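Local coordinates for protein alkaline phosphatase D (Bacillus subtilis, PDB 2YEQ) that hydrolyses phosphate esters, acting as a phosphodiesterase and alkaline phosphatase with an active site that contains iron and calcium, at residues Q285-G290 with Y347-W352; R303-K308 with D353-Q358. All coordinates share one frame; numbering follows the deposited sequence.

Contact 1 of 2, residues Q285-G290 with Y347-W352. With NA (sodium ion), chain B; PE5 (3,6,9,12,15,18,21,24-octaoxahexacosan-1-ol), chain E.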
ATOM      1  N   GLN A 285     -17.385  -4.130 -10.138  1.00 19.70           N
ATOM      2  CA  GLN A 285     -17.480  -2.790 -10.702  1.00 21.90           C
ATOM      3  C   GLN A 285     -18.684  -2.656 -11.674  1.00 26.05           C
ATOM      4  O   GLN A 285     -18.922  -3.521 -12.525  1.00 22.82           O
ATOM      5  CB  GLN A 285     -16.204  -2.384 -11.424  1.00 19.37           C
ATOM      6  CG  GLN A 285     -14.933  -2.432 -10.550  1.00 19.62           C
ATOM      7  CD  GLN A 285     -14.225  -3.765 -10.625  1.00 23.24           C
ATOM      8  OE1 GLN A 285     -14.829  -4.764 -11.071  1.00 18.62           O
ATOM      9  NE2 GLN A 285     -12.941  -3.815 -10.191  1.00 18.12           N
ATOM     10  N   ALA A 286     -19.411  -1.551 -11.530  1.00 23.24           N
ATOM     11  CA  ALA A 286     -20.563  -1.233 -12.364  1.00 23.23           C
ATOM     12  C   ALA A 286     -20.138  -0.738 -13.708  1.00 23.13           C
ATOM     13  O   ALA A 286     -18.997  -0.268 -13.893  1.00 22.45           O
ATOM     14  CB  ALA A 286     -21.425  -0.164 -11.679  1.00 22.77           C
ATOM     15  N   ASN A 287     -21.064  -0.849 -14.667  1.00 23.09           N
ATOM     16  CA  ASN A 287     -20.920  -0.295 -16.006  1.00 22.47           C
ATOM     17  C   ASN A 287     -19.731  -0.806 -16.765  1.00 22.06           C
ATOM     18  O   ASN A 287     -19.122  -0.054 -17.560  1.00 21.06           O
ATOM     19  CB  ASN A 287     -20.885   1.255 -15.994  1.00 26.08           C
ATOM     20  CG  ASN A 287     -22.033   1.888 -15.201  1.00 31.64           C
ATOM     21  OD1 ASN A 287     -21.848   2.910 -14.494  1.00 33.40           O
ATOM     22  ND2 ASN A 287     -23.218   1.317 -15.327  1.00 27.44           N
ATOM     23  N   ASN A 288     -19.408  -2.091 -16.573  1.00 24.24           N
ATOM     24  CA  ASN A 288     -18.249  -2.712 -17.222  1.00 24.77           C
ATOM     25  C   ASN A 288     -16.903  -2.088 -16.835  1.00 23.43           C
ATOM     26  O   ASN A 288     -15.919  -2.205 -17.585  1.00 21.74           O
ATOM     27  CB  ASN A 288     -18.394  -2.689 -18.756  1.00 28.91           C
ATOM     28  CG  ASN A 288     -19.444  -3.666 -19.256  1.00 35.83           C
ATOM     29  OD1 ASN A 288     -20.212  -3.339 -20.140  1.00 42.20           O
ATOM     30  ND2 ASN A 288     -19.477  -4.859 -18.688  1.00 35.11           N
ATOM     31  N   ASP A 289     -16.854  -1.429 -15.675  1.00 23.11           N
ATOM     32  CA  ASP A 289     -15.591  -0.875 -15.169  1.00 24.09           C
ATOM     33  C   ASP A 289     -15.122   0.302 -16.030  1.00 24.21           C
ATOM     34  O   ASP A 289     -15.852   0.810 -16.893  1.00 25.21           O
ATOM     35  CB  ASP A 289     -14.500  -1.986 -15.101  1.00 26.44           C
ATOM     36  CG  ASP A 289     -13.482  -1.784 -13.945  1.00 29.77           C
ATOM     37  OD1 ASP A 289     -13.374  -0.646 -13.391  1.00 28.07           O
ATOM     38  OD2 ASP A 289     -12.793  -2.771 -13.600  1.00 27.40           O
ATOM     39  N   GLY A 290     -13.902   0.759 -15.794  1.00 23.14           N
ATOM     40  CA  GLY A 290     -13.381   1.898 -16.522  1.00 23.45           C
ATOM     41  C   GLY A 290     -13.959   3.199 -15.964  1.00 21.33           C
ATOM     42  O   GLY A 290     -14.416   3.264 -14.818  1.00 20.10           O
ATOM     43  N   TYR A 347     -16.972   9.002 -13.987  1.00 22.88           N
ATOM     44  CA  TYR A 347     -16.370   8.567 -12.730  1.00 22.20           C
ATOM     45  C   TYR A 347     -15.604   7.259 -12.907  1.00 25.03           C
ATOM     46  O   TYR A 347     -15.915   6.460 -13.803  1.00 19.51           O
ATOM     47  CB  TYR A 347     -17.443   8.356 -11.689  1.00 22.98           C
ATOM     48  CG  TYR A 347     -18.069   9.660 -11.235  1.00 26.02           C
ATOM     49  CD1 TYR A 347     -17.314  10.607 -10.552  1.00 25.85           C
ATOM     50  CD2 TYR A 347     -19.401   9.949 -11.504  1.00 26.72           C
ATOM     51  CE1 TYR A 347     -17.867  11.803 -10.146  1.00 29.79           C
ATOM     52  CE2 TYR A 347     -19.975  11.142 -11.098  1.00 27.74           C
ATOM     53  CZ  TYR A 347     -19.200  12.065 -10.420  1.00 31.04           C
ATOM     54  OH  TYR A 347     -19.746  13.248 -10.014  1.00 33.63           O
ATOM     55  N   SER A 348     -14.629   7.035 -12.023  1.00 22.46           N
ATOM     56  CA  SER A 348     -13.896   5.769 -11.988  1.00 22.02           C
ATOM     57  C   SER A 348     -14.729   4.712 -11.315  1.00 19.80           C
ATOM     58  O   SER A 348     -15.062   4.821 -10.141  1.00 21.60           O
ATOM     59  CB  SER A 348     -12.564   5.916 -11.252  1.00 24.25           C
ATOM     60  OG  SER A 348     -12.010   4.641 -10.964  1.00 24.62           O
ATOM     61  N   MET A 349     -15.071   3.660 -12.053  1.00 19.70           N
ATOM     62  CA  MET A 349     -15.948   2.619 -11.509  1.00 18.51           C
ATOM     63  C   MET A 349     -15.230   1.735 -10.500  1.00 17.47           C
ATOM     64  O   MET A 349     -15.863   1.048  -9.696  1.00 19.22           O
ATOM     65  CB  MET A 349     -16.548   1.788 -12.677  1.00 19.35           C
ATOM     66  CG  MET A 349     -17.463   2.619 -13.577  1.00 19.77           C
ATOM     67  SD  MET A 349     -18.959   3.090 -12.653  1.00 22.19           S
ATOM     68  CE  MET A 349     -18.755   4.861 -12.389  1.00 21.64           C
ATOM     69  N   ASP A 350     -13.906   1.801 -10.488  1.00 17.27           N
ATOM     70  CA  ASP A 350     -13.080   0.993  -9.566  1.00 18.56           C
ATOM     71  C   ASP A 350     -12.723   1.711  -8.254  1.00 19.94           C
ATOM     72  O   ASP A 350     -12.220   1.088  -7.305  1.00 21.34           O
ATOM     73  CB  ASP A 350     -11.805   0.562 -10.284  1.00 19.54           C
ATOM     74  CG  ASP A 350     -11.035  -0.505  -9.528  1.00 20.71           C
ATOM     75  OD1 ASP A 350     -11.608  -1.577  -9.179  1.00 19.52           O
ATOM     76  OD2 ASP A 350      -9.824  -0.263  -9.287  1.00 20.47           O
ATOM     77  N   SER A 351     -13.025   3.008  -8.206  1.00 20.20           N
ATOM     78  CA  SER A 351     -12.799   3.866  -7.032  1.00 20.21           C
ATOM     79  C   SER A 351     -14.068   4.017  -6.199  1.00 20.78           C
ATOM     80  O   SER A 351     -15.092   3.416  -6.519  1.00 19.11           O
ATOM     81  CB  SER A 351     -12.319   5.251  -7.493  1.00 21.91           C
ATOM     82  OG  SER A 351     -11.130   5.133  -8.261  1.00 26.24           O
ATOM     83  N   TRP A 352     -14.010   4.803  -5.115  1.00 19.49           N
ATOM     84  CA  TRP A 352     -15.180   4.983  -4.262  1.00 18.30           C
ATOM     85  C   TRP A 352     -16.355   5.670  -5.012  1.00 19.35           C
ATOM     86  O   TRP A 352     -17.514   5.388  -4.696  1.00 21.01           O
ATOM     87  CB  TRP A 352     -14.865   5.756  -2.983  1.00 17.86           C
ATOM     88  CG  TRP A 352     -14.100   5.005  -1.942  1.00 16.87           C
ATOM     89  CD1 TRP A 352     -12.756   4.741  -1.955  1.00 15.97           C
ATOM     90  CD2 TRP A 352     -14.600   4.436  -0.753  1.00 16.25           C
ATOM     91  NE1 TRP A 352     -12.402   4.057  -0.847  1.00 15.93           N
ATOM     92  CE2 TRP A 352     -13.519   3.840  -0.093  1.00 15.95           C
ATOM     93  CE3 TRP A 352     -15.874   4.352  -0.174  1.00 16.99           C
ATOM     94  CZ2 TRP A 352     -13.653   3.212   1.123  1.00 16.97           C
ATOM     95  CZ3 TRP A 352     -16.004   3.738   1.006  1.00 16.14           C
ATOM     96  CH2 TRP A 352     -14.905   3.165   1.660  1.00 17.57           C
TER
HETATM   97 NA    NA B 577     -15.206  -6.494 -12.697  1.00 13.87          NA
HETATM   98  C48 PE5 E 531     -21.380  12.659  -5.319  1.00 46.39           C
HETATM   99  C50 PE5 E 531     -21.614  11.202  -5.725  1.00 53.14           C
HETATM  100  O1  PE5 E 531     -20.433  10.628  -6.321  1.00 47.69           O
HETATM  101  C1  PE5 E 531     -20.477  10.374  -7.735  1.00 43.46           C
HETATM  102  C2  PE5 E 531     -20.786   8.908  -8.061  1.00 41.45           C
HETATM  103  O2  PE5 E 531     -22.161   8.650  -8.435  1.00 42.35           O
HETATM  104  O   HOH W   1     -16.775  -5.118 -13.744  1.00 31.17           O
HETATM  105  O   HOH W   2     -18.466   0.377  -9.646  1.00 19.54           O
HETATM  106  O   HOH W   3     -13.482  -5.398 -13.804  1.00 28.25           O
HETATM  107  O   HOH W   4     -15.296  -8.136 -14.286  1.00 26.69           O
HETATM  108  O   HOH W   5     -13.577  -7.699 -11.705  1.00 16.94           O

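Contact 2 of 2, residues R303-K308 with D353-Q358. With PE5 (3,6,9,12,15,18,21,24-octaoxahexacosan-1-ol), chain E.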
ATOM      1  N   ARG A 303     -24.956  -2.244  -3.074  1.00 18.14           N
ATOM      2  CA  ARG A 303     -23.588  -2.565  -3.450  1.00 20.04           C
ATOM      3  C   ARG A 303     -22.613  -2.119  -2.376  1.00 24.40           C
ATOM      4  O   ARG A 303     -22.790  -1.036  -1.795  1.00 23.79           O
ATOM      5  CB  ARG A 303     -23.244  -1.923  -4.760  1.00 19.24           C
ATOM      6  CG  ARG A 303     -23.909  -2.623  -5.933  1.00 21.55           C
ATOM      7  CD  ARG A 303     -23.662  -1.915  -7.218  1.00 18.32           C
ATOM      8  NE  ARG A 303     -22.283  -2.072  -7.663  1.00 21.93           N
ATOM      9  CZ  ARG A 303     -21.375  -1.098  -7.778  1.00 22.35           C
ATOM     10  NH1 ARG A 303     -21.666   0.161  -7.462  1.00 22.70           N
ATOM     11  NH2 ARG A 303     -20.147  -1.389  -8.200  1.00 21.40           N
ATOM     12  N   THR A 304     -21.621  -2.976  -2.111  1.00 22.77           N
ATOM     13  CA  THR A 304     -20.655  -2.809  -1.031  1.00 21.87           C
ATOM     14  C   THR A 304     -19.219  -2.824  -1.585  1.00 21.86           C
ATOM     15  O   THR A 304     -18.958  -3.423  -2.644  1.00 19.05           O
ATOM     16  CB  THR A 304     -20.823  -3.919   0.011  1.00 21.72           C
ATOM     17  OG1 THR A 304     -20.067  -3.587   1.175  1.00 19.27           O
ATOM     18  CG2 THR A 304     -20.395  -5.340  -0.542  1.00 18.45           C
ATOM     19  N   LEU A 305     -18.323  -2.113  -0.895  1.00 22.43           N
ATOM     20  CA  LEU A 305     -16.864  -2.235  -1.112  1.00 22.75           C
ATOM     21  C   LEU A 305     -16.286  -3.065   0.006  1.00 20.55           C
ATOM     22  O   LEU A 305     -15.432  -3.918  -0.225  1.00 22.07           O
ATOM     23  CB  LEU A 305     -16.144  -0.883  -1.080  1.00 25.19           C
ATOM     24  CG  LEU A 305     -15.742  -0.151  -2.340  1.00 30.45           C
ATOM     25  CD1 LEU A 305     -15.057   1.171  -1.905  1.00 29.54           C
ATOM     26  CD2 LEU A 305     -14.824  -0.947  -3.268  1.00 24.11           C
ATOM     27  N   LEU A 306     -16.742  -2.809   1.231  1.00 20.52           N
ATOM     28  CA  LEU A 306     -16.105  -3.348   2.412  1.00 19.48           C
ATOM     29  C   LEU A 306     -16.671  -4.675   2.808  1.00 19.54           C
ATOM     30  O   LEU A 306     -16.001  -5.452   3.523  1.00 18.42           O
ATOM     31  CB  LEU A 306     -16.290  -2.409   3.606  1.00 21.15           C
ATOM     32  CG  LEU A 306     -15.740  -0.993   3.510  1.00 22.05           C
ATOM     33  CD1 LEU A 306     -16.102  -0.210   4.793  1.00 21.73           C
ATOM     34  CD2 LEU A 306     -14.210  -1.029   3.253  1.00 20.41           C
ATOM     35  N   GLY A 307     -17.923  -4.925   2.410  1.00 19.47           N
ATOM     36  CA  GLY A 307     -18.683  -6.024   2.970  1.00 20.15           C
ATOM     37  C   GLY A 307     -19.259  -5.619   4.303  1.00 23.77           C
ATOM     38  O   GLY A 307     -18.731  -4.710   4.973  1.00 22.27           O
ATOM     39  N   LYS A 308     -20.319  -6.315   4.714  1.00 24.31           N
ATOM     40  CA  LYS A 308     -21.109  -5.915   5.872  1.00 27.94           C
ATOM     41  C   LYS A 308     -20.324  -5.947   7.167  1.00 25.37           C
ATOM     42  O   LYS A 308     -20.443  -5.029   7.967  1.00 22.63           O
ATOM     43  CB  LYS A 308     -22.361  -6.799   6.018  1.00 33.90           C
ATOM     44  CG  LYS A 308     -23.183  -6.553   7.305  1.00 46.23           C
ATOM     45  CD  LYS A 308     -24.603  -6.062   7.013  1.00 63.95           C
ATOM     46  CE  LYS A 308     -24.620  -4.602   6.539  1.00 74.60           C
ATOM     47  NZ  LYS A 308     -25.403  -3.710   7.457  1.00 77.03           N
ATOM     48  N   ASP A 353     -16.068   6.499  -6.013  1.00 17.52           N
ATOM     49  CA  ASP A 353     -17.119   7.072  -6.857  1.00 19.80           C
ATOM     50  C   ASP A 353     -17.966   5.964  -7.567  1.00 22.70           C
ATOM     51  O   ASP A 353     -19.098   6.231  -7.992  1.00 20.97           O
ATOM     52  CB  ASP A 353     -16.539   7.959  -7.946  1.00 19.33           C
ATOM     53  CG  ASP A 353     -16.225   9.409  -7.478  1.00 22.32           C
ATOM     54  OD1 ASP A 353     -16.906   9.943  -6.565  1.00 22.77           O
ATOM     55  OD2 ASP A 353     -15.288   9.988  -8.073  1.00 20.99           O
ATOM     56  N   GLY A 354     -17.385   4.768  -7.715  1.00 22.86           N
ATOM     57  CA  GLY A 354     -18.057   3.604  -8.335  1.00 21.48           C
ATOM     58  C   GLY A 354     -18.960   2.888  -7.352  1.00 22.73           C
ATOM     59  O   GLY A 354     -19.728   1.997  -7.741  1.00 23.46           O
ATOM     60  N   TYR A 355     -18.809   3.243  -6.072  1.00 19.15           N
ATOM     61  CA  TYR A 355     -19.526   2.652  -4.968  1.00 18.55           C
ATOM     62  C   TYR A 355     -20.114   3.777  -4.092  1.00 20.19           C
ATOM     63  O   TYR A 355     -19.870   3.815  -2.890  1.00 19.61           O
ATOM     64  CB  TYR A 355     -18.612   1.738  -4.138  1.00 19.27           C
ATOM     65  CG  TYR A 355     -18.038   0.557  -4.944  1.00 19.76           C
ATOM     66  CD1 TYR A 355     -17.047   0.762  -5.898  1.00 18.77           C
ATOM     67  CD2 TYR A 355     -18.541  -0.745  -4.778  1.00 19.05           C
ATOM     68  CE1 TYR A 355     -16.541  -0.285  -6.657  1.00 19.42           C
ATOM     69  CE2 TYR A 355     -18.010  -1.822  -5.513  1.00 21.40           C
ATOM     70  CZ  TYR A 355     -17.024  -1.576  -6.468  1.00 19.18           C
ATOM     71  OH  TYR A 355     -16.498  -2.576  -7.242  1.00 18.40           O
ATOM     72  N   PRO A 356     -20.914   4.661  -4.688  1.00 20.22           N
ATOM     73  CA  PRO A 356     -21.381   5.883  -3.973  1.00 21.43           C
ATOM     74  C   PRO A 356     -22.251   5.630  -2.765  1.00 23.19           C
ATOM     75  O   PRO A 356     -22.171   6.392  -1.802  1.00 24.18           O
ATOM     76  CB  PRO A 356     -22.134   6.657  -5.053  1.00 20.96           C
ATOM     77  CG  PRO A 356     -22.635   5.572  -5.997  1.00 22.24           C
ATOM     78  CD  PRO A 356     -21.512   4.567  -6.031  1.00 20.97           C
ATOM     79  N   ALA A 357     -23.053   4.564  -2.761  1.00 22.03           N
ATOM     80  CA  ALA A 357     -23.877   4.277  -1.591  1.00 22.15           C
ATOM     81  C   ALA A 357     -23.047   3.807  -0.420  1.00 22.69           C
ATOM     82  O   ALA A 357     -23.303   4.158   0.735  1.00 21.21           O
ATOM     83  CB  ALA A 357     -24.962   3.237  -1.906  1.00 23.39           C
ATOM     84  N   GLN A 358     -22.068   2.965  -0.704  1.00 22.23           N
ATOM     85  CA  GLN A 358     -21.125   2.551   0.321  1.00 20.88           C
ATOM     86  C   GLN A 358     -20.456   3.809   0.911  1.00 19.18           C
ATOM     87  O   GLN A 358     -20.304   3.918   2.119  1.00 19.68           O
ATOM     88  CB  GLN A 358     -20.065   1.628  -0.285  1.00 22.48           C
ATOM     89  CG  GLN A 358     -18.871   1.370   0.596  1.00 21.77           C
ATOM     90  CD  GLN A 358     -19.163   0.458   1.748  1.00 21.29           C
ATOM     91  OE1 GLN A 358     -18.910  -0.741   1.685  1.00 20.03           O
ATOM     92  NE2 GLN A 358     -19.672   1.017   2.833  1.00 19.94           N
TER
HETATM   93  C48 PE5 E 531     -21.380  12.659  -5.319  1.00 46.39           C
HETATM   94  C50 PE5 E 531     -21.614  11.202  -5.725  1.00 53.14           C
HETATM   95  O1  PE5 E 531     -20.433  10.628  -6.321  1.00 47.69           O
HETATM   96  C1  PE5 E 531     -20.477  10.374  -7.735  1.00 43.46           C
HETATM   97  C2  PE5 E 531     -20.786   8.908  -8.061  1.00 41.45           C
HETATM   98  O2  PE5 E 531     -22.161   8.650  -8.435  1.00 42.35           O
HETATM   99  O   HOH W   6     -22.014   1.334  -3.049  1.00 19.19           O
HETATM  100  O   HOH W   2     -18.466   0.377  -9.646  1.00 19.54           O

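Contact 1 of 2, residues Q285-G290 with Y347-W352
Tyr-347 brings its carbonyl oxygen near that of Gly-290 and pairs through its backbone with Lys-292, where strand 347-348 runs antiparallel to strand 291-292; its ring leads elsewhere and has a PE5 carbon, C1, over one face. Ser-348 begins a type I beta turn that runs to Ser-351 and carries the chain out of the strand; the hydroxyls of these two serines share a hydrogen bond across its ends. Just past the strand, Met-349 N gives a nearly straight hydrogen bond to Gly-290 O (2.9 Å). The Met-349 side chain does most of the packing: CG, set anti to its own carbonyl carbon (chi1 -65°), comes to 3.3 Å from Ala-286 O, and the bend at chi2 lays SD 4.2 Å from Ala-286 CB. Water 2 bridges Ala-286 N and Met-349 O. Asp-350 OD1 accepts a hydrogen bond from Gln-285 NE2 (2.8 Å) in that amide's plane, but on the anti side of the carboxylate and 32° out of its plane. The same oxygen forms salt bridges with Arg-279 and Arg-282. NE2 is also held by Asn-216 O, which is likely to fix the amide's rotation and turn Gln-285 OE1 to the sodium ion, 2.4 Å away, which Asp-284 also binds.

Contact 2 of 2, residues R303-K308 with D353-Q358
Gln-358 OE1 accepts two backbone hydrogen bonds, from Leu-305 N at 3.0 Å and from Leu-306 N at 3.0 Å. Leu-305 N lies in the carbonyl plane, on a lone pair, whereas Leu-306 N is tilted 29° from that plane. Thr-304 OG1 stands 3.1 Å from Gln-358 OE1; the same hydroxyl oxygen accepts from Gly-307 N in an ST motif. Gln-358 reaches the loop because its CG points anti to the backbone N and the chain then bends at chi2 (73°), and Glu-311 holds the other end of the amide at NE2.

Tyr-355 is sandwiched. Leu-305 CD2 sits 3.7 Å from the ring centroid, a CH-pi contact over the middle of one face, while the Arg-303 guanidinium lies over the opposite face with CZ 4.4 Å from the centroid and the planes 28° apart, a stacked cation-pi pair. Arg-303 NH1 gives Gly-354 O a nearly straight hydrogen bond of 2.7 Å, lying in both the guanidinium and the carbonyl plane; water 2 links Arg-303 NH2 to the same oxygen. The Tyr-355 hydroxyl bonds to Asp-283 O and Arg-282. With an alanine here, Arg-303 and Leu-305 would probably lose the ring they both lie on, a gap would open between them, and Asp-283 O would lose its hydroxyl partner.

Tyr-355 is the N-cap residue of helix 356-368 and Gly-307 that of helix 308-320, so the contact joins the start of one helix to the loop leading into the other. That loop, which follows helix 296-299, is also tied to Asp-283 through Thr-304, and Trp-352 packs on both Leu-305 and Gln-358.

How the contacts relate
Both contacts are largely buried, about 11 Å apart between centres, and their second segments run on from one another: the turn after strand 347-348 in contact 1 leads into helix 356-368 in contact 2. They abut directly, with Met-349 O 3.4 Å from Tyr-355 CE1, and water 2 belongs to both. Their chemistry differs with their place. Contact 1, beside the sodium ion, mixes a strand-end backbone bond and methionine packing with a carboxylate serving several donors. Contact 2 joins the start of helix 356-368 to the loop leading into helix 308-320, relying on a side-chain amide that accepts backbone hydrogen bonds and on an aromatic ring covered on two faces; its Arg-303 and Thr-304 are partly exposed.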